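Local coordinates for protein putative endo-1,4-beta-xylanase (Bacteroides thetaiotaomicron VPI-5482, PDB 5MSX) that probably hydrolyses glycosidic bonds of plant pectin as a family 43 glycoside hydrolase, most likely acting as an arabinofuranosidase, and binds calcium, at residues Pro31-Asp36 / Ser283-Thr288; Asp53-Gly58 / Phe396-Ala401. All blocks are in the same frame, centred on the assembly; numbering follows the deposited sequence.

Contact 1 (Pro31-Asp36 / Ser283-Thr288). With EDO (1,2-ethanediol), chain U; EDO (1,2-ethanediol), chain B.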
ATOM      1  N   PRO C  31      26.378   4.738  23.428  1.00 21.56           N
ATOM      2  CA  PRO C  31      27.838   4.516  23.660  1.00 20.72           C
ATOM      3  C   PRO C  31      28.565   4.184  22.366  1.00 19.66           C
ATOM      4  O   PRO C  31      29.059   3.085  22.163  1.00 19.53           O
ATOM      5  CB  PRO C  31      27.870   3.357  24.662  1.00 21.24           C
ATOM      6  CG  PRO C  31      26.598   2.627  24.430  1.00 21.57           C
ATOM      7  CD  PRO C  31      25.570   3.630  23.971  1.00 20.75           C
ATOM      8  N   ASP C  32      28.568   5.152  21.477  1.00 18.52           N
ATOM      9  CA  ASP C  32      29.274   5.073  20.244  1.00 19.43           C
ATOM     10  C   ASP C  32      29.286   6.505  19.710  1.00 20.12           C
ATOM     11  O   ASP C  32      28.673   7.406  20.293  1.00 19.16           O
ATOM     12  CB  ASP C  32      28.564   4.097  19.274  1.00 20.72           C
ATOM     13  CG  ASP C  32      29.472   3.585  18.145  1.00 20.93           C
ATOM     14  OD1 ASP C  32      30.654   3.996  18.076  1.00 19.80           O
ATOM     15  OD2 ASP C  32      28.980   2.815  17.281  1.00 22.00           O
ATOM     16  N   MET C  33      30.007   6.708  18.632  1.00 20.21           N
ATOM     17  CA  MET C  33      29.958   7.932  17.887  1.00 21.74           C
ATOM     18  C   MET C  33      28.894   7.787  16.804  1.00 22.25           C
ATOM     19  O   MET C  33      29.049   6.985  15.877  1.00 22.45           O
ATOM     20  CB  MET C  33      31.351   8.242  17.323  1.00 22.08           C
ATOM     21  CG  MET C  33      32.308   8.595  18.461  1.00 22.48           C
ATOM     22  SD  MET C  33      33.954   9.016  17.921  1.00 24.95           S
ATOM     23  CE  MET C  33      34.673   9.675  19.427  1.00 23.97           C
ATOM     24  N   ILE C  34      27.781   8.507  17.000  1.00 22.26           N
ATOM     25  CA  ILE C  34      26.680   8.524  16.074  1.00 21.49           C
ATOM     26  C   ILE C  34      26.236   9.963  15.810  1.00 20.39           C
ATOM     27  O   ILE C  34      26.406  10.851  16.670  1.00 19.79           O
ATOM     28  CB  ILE C  34      25.495   7.656  16.544  1.00 23.51           C
ATOM     29  CG1 ILE C  34      24.871   8.175  17.850  1.00 24.21           C
ATOM     30  CG2 ILE C  34      25.933   6.197  16.685  1.00 25.01           C
ATOM     31  CD1 ILE C  34      23.415   7.773  18.003  1.00 23.79           C
ATOM     32  N   ALA C  35      25.702  10.164  14.614  1.00 17.04           N
ATOM     33  CA  ALA C  35      25.194  11.434  14.168  1.00 17.20           C
ATOM     34  C   ALA C  35      23.928  11.239  13.315  1.00 16.73           C
ATOM     35  O   ALA C  35      23.595  10.121  12.907  1.00 16.03           O
ATOM     36  CB  ALA C  35      26.259  12.141  13.352  1.00 17.87           C
ATOM     37  N   ASP C  36      23.252  12.343  13.037  1.00 16.53           N
ATOM     38  CA  ASP C  36      22.154  12.380  12.092  1.00 17.49           C
ATOM     39  C   ASP C  36      21.034  11.409  12.541  1.00 17.16           C
ATOM     40  O   ASP C  36      20.436  10.719  11.711  1.00 17.52           O
ATOM     41  CB  ASP C  36      22.613  12.012  10.659  1.00 18.46           C
ATOM     42  CG  ASP C  36      23.933  12.695  10.218  1.00 19.74           C
ATOM     43  OD1 ASP C  36      24.173  13.879  10.535  1.00 19.27           O
ATOM     44  OD2 ASP C  36      24.689  12.025   9.480  1.00 20.68           O
ATOM     45  N   SER C 283      35.390  16.554  12.862  1.00 21.80           N
ATOM     46  CA  SER C 283      35.111  15.707  11.689  1.00 22.94           C
ATOM     47  C   SER C 283      33.990  14.707  12.061  1.00 22.28           C
ATOM     48  O   SER C 283      33.010  15.084  12.732  1.00 21.21           O
ATOM     49  CB  SER C 283      36.426  15.042  11.213  1.00 23.66           C
ATOM     50  OG  SER C 283      36.233  14.227  10.063  1.00 24.79           O
ATOM     51  N   THR C 284      34.151  13.437  11.708  1.00 23.15           N
ATOM     52  CA  THR C 284      33.121  12.431  11.948  1.00 23.14           C
ATOM     53  C   THR C 284      33.427  11.684  13.239  1.00 22.08           C
ATOM     54  O   THR C 284      33.524  10.468  13.241  1.00 25.68           O
ATOM     55  CB  THR C 284      33.047  11.437  10.764  1.00 24.27           C
ATOM     56  OG1 THR C 284      34.362  11.004  10.442  1.00 24.30           O
ATOM     57  CG2 THR C 284      32.453  12.074   9.533  1.00 23.82           C
ATOM     58  N   ASN C 285      33.602  12.415  14.326  1.00 19.70           N
ATOM     59  CA  ASN C 285      33.753  11.853  15.650  1.00 20.44           C
ATOM     60  C   ASN C 285      32.749  12.601  16.542  1.00 19.70           C
ATOM     61  O   ASN C 285      33.110  13.256  17.499  1.00 18.48           O
ATOM     62  CB  ASN C 285      35.189  12.027  16.156  1.00 21.76           C
ATOM     63  CG  ASN C 285      36.202  11.375  15.242  1.00 22.91           C
ATOM     64  OD1 ASN C 285      36.167  10.187  15.034  1.00 23.34           O
ATOM     65  ND2 ASN C 285      37.063  12.166  14.658  1.00 24.22           N
ATOM     66  N   ARG C 286      31.483  12.483  16.182  1.00 20.09           N
ATOM     67  CA  ARG C 286      30.399  13.181  16.852  1.00 19.54           C
ATOM     68  C   ARG C 286      29.668  12.202  17.754  1.00 17.99           C
ATOM     69  O   ARG C 286      29.702  10.996  17.543  1.00 18.11           O
ATOM     70  CB  ARG C 286      29.454  13.775  15.802  1.00 19.20           C
ATOM     71  CG  ARG C 286      30.153  14.745  14.867  1.00 20.90           C
ATOM     72  CD  ARG C 286      29.415  14.972  13.561  1.00 20.98           C
ATOM     73  NE  ARG C 286      29.346  13.775  12.717  1.00 21.85           N
ATOM     74  CZ  ARG C 286      28.780  13.768  11.508  1.00 21.40           C
ATOM     75  NH1 ARG C 286      28.243  14.874  11.016  1.00 21.59           N
ATOM     76  NH2 ARG C 286      28.744  12.662  10.786  1.00 21.56           N
ATOM     77  N   GLN C 287      28.994  12.729  18.763  1.00 17.87           N
ATOM     78  CA  GLN C 287      28.025  11.955  19.542  1.00 17.11           C
ATOM     79  C   GLN C 287      26.702  12.681  19.534  1.00 16.19           C
ATOM     80  O   GLN C 287      26.632  13.837  19.078  1.00 15.19           O
ATOM     81  CB  GLN C 287      28.539  11.704  20.952  1.00 17.15           C
ATOM     82  CG  GLN C 287      29.658  10.694  20.984  1.00 17.64           C
ATOM     83  CD  GLN C 287      30.000  10.263  22.402  1.00 18.85           C
ATOM     84  OE1 GLN C 287      30.566  11.036  23.158  1.00 19.69           O
ATOM     85  NE2 GLN C 287      29.638   9.035  22.770  1.00 19.20           N
ATOM     86  N   THR C 288      25.661  11.983  20.007  1.00 15.76           N
ATOM     87  CA  THR C 288      24.263  12.451  19.949  1.00 15.17           C
ATOM     88  C   THR C 288      23.743  12.624  21.359  1.00 14.51           C
ATOM     89  O   THR C 288      24.055  11.813  22.245  1.00 14.85           O
ATOM     90  CB  THR C 288      23.352  11.538  19.097  1.00 15.56           C
ATOM     91  OG1 THR C 288      23.713  11.669  17.719  1.00 15.83           O
ATOM     92  CG2 THR C 288      21.843  11.919  19.216  1.00 16.41           C
TER
HETATM   93  C1  EDO U 503      27.532  13.892   6.550  1.00 38.88           C
HETATM   94  O1  EDO U 503      26.689  14.994   6.921  1.00 36.51           O
HETATM   95  C2  EDO U 503      27.198  12.669   7.369  1.00 35.25           C
HETATM   96  O2  EDO U 503      26.793  13.080   8.664  1.00 32.19           O
HETATM   97  C1  EDO B 505      39.558  12.142  12.365  1.00 35.95           C
HETATM   98  O1  EDO B 505      39.427  10.941  13.134  1.00 36.70           O
HETATM   99  C2  EDO B 505      39.085  11.910  10.934  1.00 35.67           C
HETATM  100  O2  EDO B 505      38.104  10.864  10.850  1.00 32.62           O
HETATM  101  O   HOH W   1      26.253   9.088  20.979  1.00 14.79           O
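Gln287 and Asp32 make a well-directed hydrogen bond between Pro31-Asp36 and Ser283-Thr288. Gln287 NE2 donates to Asp32 O at 3.1 Å, a fairly straight bond (161°) in which the oxygen lies close to the amide plane while the donor stands above the carbonyl plane. A water also donates to Asp32 O and accepts from Thr288 N, so two donors serve this carbonyl. The amide of Gln287 is fixed further by Asn363 O, a second acceptor for NE2, and by Arg281, which donates to OE1. With an alanine in place of Gln287, Asp32 O would probably be left to the water and Arg281 would lose its amide acceptor, with a gap opened beside Trp454. Thr288 OG1 lies 3.0 Å from Ile34 O.

Apolar contacts flank these bonds. Met33 runs extended beyond CG (chi2 -178°, chi3 169°), carrying SD to 3.7 Å from Asn285 CB. CG1 and CD1 of Ile34 reach Thr288 CB, the two side chains crossing at about a right angle.

Charge gathers around Arg286. Ala35 CB sits over one face of its guanidinium, 3.5 Å from Arg286 CZ and offset toward the rim, and NE forms a salt bridge with Asp53. Arg286 NH2 donates to O2 of an ethanediol at 2.9 Å; the same hydroxyl is modelled doubtfully close to Asp36 OD2. Asp36 OD1 itself is 4.2 Å from Arg286 NH1, well out of the guanidinium plane, an approach of opposite charges and not a salt bridge.

Asp36 is the predicted proton acceptor, and its carboxylate also bonds Thr51 and lies near His260. The contact thus joins the first and last blades of the family 43 five-bladed beta-propeller beside the probable active site, where the ethanediol may mark part of the pocket.

Contact 2 (Asp53-Gly58 / Phe396-Ala401). With EDO (1,2-ethanediol), chain D; EDO (1,2-ethanediol), chain B.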
ATOM      1  N   ASP C  53      29.743   6.947  13.181  1.00 22.24           N
ATOM      2  CA  ASP C  53      30.925   7.824  13.026  1.00 22.01           C
ATOM      3  C   ASP C  53      32.130   7.023  13.598  1.00 21.57           C
ATOM      4  O   ASP C  53      31.995   5.860  13.928  1.00 20.16           O
ATOM      5  CB  ASP C  53      30.694   9.123  13.870  1.00 22.47           C
ATOM      6  CG  ASP C  53      30.391  10.387  13.040  1.00 24.35           C
ATOM      7  OD1 ASP C  53      29.948  10.318  11.850  1.00 23.47           O
ATOM      8  OD2 ASP C  53      30.596  11.504  13.623  1.00 23.95           O
ATOM      9  N   GLY C  54      33.289   7.657  13.760  1.00 22.10           N
ATOM     10  CA  GLY C  54      34.414   7.049  14.477  1.00 22.78           C
ATOM     11  C   GLY C  54      35.232   6.072  13.620  1.00 24.13           C
ATOM     12  O   GLY C  54      36.010   5.303  14.176  1.00 23.62           O
ATOM     13  N   TYR C  55      35.084   6.124  12.284  1.00 24.02           N
ATOM     14  CA  TYR C  55      35.839   5.256  11.373  1.00 26.77           C
ATOM     15  C   TYR C  55      37.162   5.858  10.817  1.00 31.01           C
ATOM     16  O   TYR C  55      37.853   5.213  10.028  1.00 31.77           O
ATOM     17  CB  TYR C  55      34.914   4.649  10.286  1.00 25.71           C
ATOM     18  CG  TYR C  55      34.323   3.338  10.782  1.00 27.08           C
ATOM     19  CD1 TYR C  55      33.458   3.320  11.869  1.00 27.26           C
ATOM     20  CD2 TYR C  55      34.696   2.099  10.213  1.00 29.62           C
ATOM     21  CE1 TYR C  55      32.950   2.130  12.369  1.00 27.84           C
ATOM     22  CE2 TYR C  55      34.189   0.897  10.699  1.00 28.10           C
ATOM     23  CZ  TYR C  55      33.309   0.918  11.773  1.00 28.70           C
ATOM     24  OH  TYR C  55      32.781  -0.234  12.282  1.00 28.34           O
ATOM     25  N   GLY C  56      37.529   7.065  11.239  1.00 31.77           N
ATOM     26  CA  GLY C  56      38.888   7.539  11.044  1.00 31.13           C
ATOM     27  C   GLY C  56      39.257   8.108   9.686  1.00 33.13           C
ATOM     28  O   GLY C  56      40.399   8.519   9.519  1.00 36.21           O
ATOM     29  N   GLN C  57      38.328   8.194   8.731  1.00 30.08           N
ATOM     30  CA  GLN C  57      38.647   8.730   7.412  1.00 29.99           C
ATOM     31  C   GLN C  57      37.782   9.923   7.017  1.00 29.02           C
ATOM     32  O   GLN C  57      37.553  10.189   5.828  1.00 28.97           O
ATOM     33  CB  GLN C  57      38.622   7.605   6.369  1.00 32.83           C
ATOM     34  CG  GLN C  57      39.715   6.565   6.627  1.00 35.12           C
ATOM     35  CD  GLN C  57      39.833   5.551   5.506  1.00 39.19           C
ATOM     36  OE1 GLN C  57      39.928   5.922   4.335  1.00 43.32           O
ATOM     37  NE2 GLN C  57      39.800   4.264   5.853  1.00 38.22           N
ATOM     38  N   GLY C  58      37.372  10.704   8.016  1.00 28.23           N
ATOM     39  CA  GLY C  58      36.407  11.777   7.815  1.00 27.48           C
ATOM     40  C   GLY C  58      35.177  11.267   7.063  1.00 27.06           C
ATOM     41  O   GLY C  58      34.681  10.145   7.300  1.00 24.70           O
ATOM     42  N   PHE C 396      32.150  -1.649  24.192  1.00 24.60           N
ATOM     43  CA  PHE C 396      33.443  -1.276  23.619  1.00 26.28           C
ATOM     44  C   PHE C 396      33.337  -0.077  22.693  1.00 25.40           C
ATOM     45  O   PHE C 396      32.265   0.236  22.134  1.00 25.85           O
ATOM     46  CB  PHE C 396      34.116  -2.429  22.835  1.00 28.97           C
ATOM     47  CG  PHE C 396      34.483  -3.638  23.680  1.00 32.94           C
ATOM     48  CD1 PHE C 396      35.675  -3.658  24.430  1.00 32.82           C
ATOM     49  CD2 PHE C 396      33.657  -4.782  23.716  1.00 33.56           C
ATOM     50  CE1 PHE C 396      36.018  -4.775  25.207  1.00 32.52           C
ATOM     51  CE2 PHE C 396      34.008  -5.903  24.481  1.00 33.17           C
ATOM     52  CZ  PHE C 396      35.180  -5.889  25.230  1.00 33.74           C
ATOM     53  N   VAL C 397      34.486   0.548  22.484  1.00 22.35           N
ATOM     54  CA  VAL C 397      34.650   1.620  21.506  1.00 22.50           C
ATOM     55  C   VAL C 397      34.724   1.033  20.081  1.00 22.43           C
ATOM     56  O   VAL C 397      35.343  -0.019  19.865  1.00 23.05           O
ATOM     57  CB  VAL C 397      35.931   2.446  21.826  1.00 20.96           C
ATOM     58  CG1 VAL C 397      36.235   3.424  20.707  1.00 20.73           C
ATOM     59  CG2 VAL C 397      35.772   3.164  23.148  1.00 20.64           C
ATOM     60  N   ARG C 398      34.131   1.735  19.115  1.00 23.31           N
ATOM     61  CA  ARG C 398      33.931   1.231  17.746  1.00 24.03           C
ATOM     62  C   ARG C 398      33.294  -0.186  17.708  1.00 24.78           C
ATOM     63  O   ARG C 398      33.799  -1.096  17.031  1.00 21.93           O
ATOM     64  CB  ARG C 398      35.207   1.292  16.898  1.00 24.66           C
ATOM     65  CG  ARG C 398      34.909   1.181  15.402  1.00 25.98           C
ATOM     66  CD  ARG C 398      36.176   1.130  14.580  1.00 27.29           C
ATOM     67  NE  ARG C 398      36.817   2.442  14.503  1.00 29.25           N
ATOM     68  CZ  ARG C 398      37.996   2.689  13.929  1.00 29.34           C
ATOM     69  NH1 ARG C 398      38.702   1.715  13.373  1.00 30.26           N
ATOM     70  NH2 ARG C 398      38.470   3.924  13.907  1.00 27.47           N
ATOM     71  N   PRO C 399      32.138  -0.348  18.381  1.00 28.24           N
ATOM     72  CA  PRO C 399      31.462  -1.634  18.574  1.00 27.66           C
ATOM     73  C   PRO C 399      31.030  -2.304  17.247  1.00 28.72           C
ATOM     74  O   PRO C 399      30.942  -3.564  17.141  1.00 28.94           O
ATOM     75  CB  PRO C 399      30.257  -1.243  19.429  1.00 28.90           C
ATOM     76  CG  PRO C 399      29.941   0.131  19.006  1.00 30.66           C
ATOM     77  CD  PRO C 399      31.297   0.761  18.870  1.00 29.65           C
ATOM     78  N   THR C 400      30.764  -1.483  16.235  1.00 27.78           N
ATOM     79  CA  THR C 400      30.279  -2.006  14.975  1.00 28.83           C
ATOM     80  C   THR C 400      31.376  -2.709  14.168  1.00 30.83           C
ATOM     81  O   THR C 400      31.045  -3.371  13.189  1.00 28.79           O
ATOM     82  CB  THR C 400      29.632  -0.938  14.094  1.00 27.67           C
ATOM     83  OG1 THR C 400      30.598   0.060  13.729  1.00 26.90           O
ATOM     84  CG2 THR C 400      28.420  -0.297  14.811  1.00 28.97           C
ATOM     85  N   ALA C 401      32.654  -2.543  14.537  1.00 31.31           N
ATOM     86  CA  ALA C 401      33.750  -3.290  13.874  1.00 31.11           C
ATOM     87  C   ALA C 401      34.040  -4.631  14.532  1.00 33.98           C
ATOM     88  O   ALA C 401      34.853  -5.410  14.010  1.00 35.29           O
ATOM     89  CB  ALA C 401      35.005  -2.452  13.791  1.00 30.13           C
TER
HETATM   90  C1  EDO D 514      31.000  -3.370  21.444  1.00 32.14           C
HETATM   91  O1  EDO D 514      30.545  -3.483  22.792  1.00 29.07           O
HETATM   92  C2  EDO D 514      31.582  -4.627  20.782  1.00 33.33           C
HETATM   93  O2  EDO D 514      31.995  -4.565  19.408  1.00 33.92           O
HETATM   94  C1  EDO B 505      39.558  12.142  12.365  1.00 35.95           C
HETATM   95  O1  EDO B 505      39.427  10.941  13.134  1.00 36.70           O
HETATM   96  C2  EDO B 505      39.085  11.910  10.934  1.00 35.67           C
HETATM   97  O2  EDO B 505      38.104  10.864  10.850  1.00 32.62           O
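Arg398 reaches across the ring of Tyr55 to the backbone of Gly54. From CB, which points toward Asp53-Gly58, the side chain sets out with CG anti to the backbone N (chi1 -163°) and continues extended to CD. Arg398 CG comes within 3.7 Å of Tyr55 CE1, and CD of the same arginine lies over one face of the ring, 4.2 Å from its centroid, in a CH-pi contact offset toward the rim. A bend at chi3 (-74°) then turns the guanidinium toward the peptide ahead of the ring. Here NE and NH2 of Arg398 both donate to Gly54 O, at 3.0 Å and 2.8 Å, a side-on grip on a single oxygen that bends both bonds. Arg398 CZ stands over the ring face 5.0 Å from the Tyr55 centroid, a cation-pi arrangement with the two planes 24° apart.

The far end of the tyrosine is held separately. Tyr55 OH lies 2.6 Å from Thr400 OG1 in a hydrogen bond that either hydroxyl could donate, and Ala401 CB packs against the same phenol oxygen at 3.5 Å. The turn around Thr400 is closed by the Ala401 N to Arg398 O bond and backed by Phe78.

At this surface junction of catalytic and F5/8 type C domains, the cation meets a carbonyl oxygen and a pi face between the two segments, not a carboxylate, so here the hold probably comes from hydrogen bonding and cation-pi packing more than from paired charges.

Overall arrangement
From the N terminus, Pro31-Asp36 carries the first short strand of the first propeller sheet, and strand 45-52 runs on into Asp53-Gly58. Contact 1 closes when Ser283-Thr288 returns, 247 residues on, at the start of strand 287-293. Contact 2 closes later, once Phe396-Ala401 follows strand 386-396 of the C-terminal domain, spanning 338 residues. The segments alternate, so the two closures cross instead of nesting. Their centres lie 9 Å apart, and Asp53 joins them also through its backbone, its N probably bonding to Met33 O. Contact 1 ties the propeller's ends together; contact 2 ties the propeller to the F5/8 type C domain.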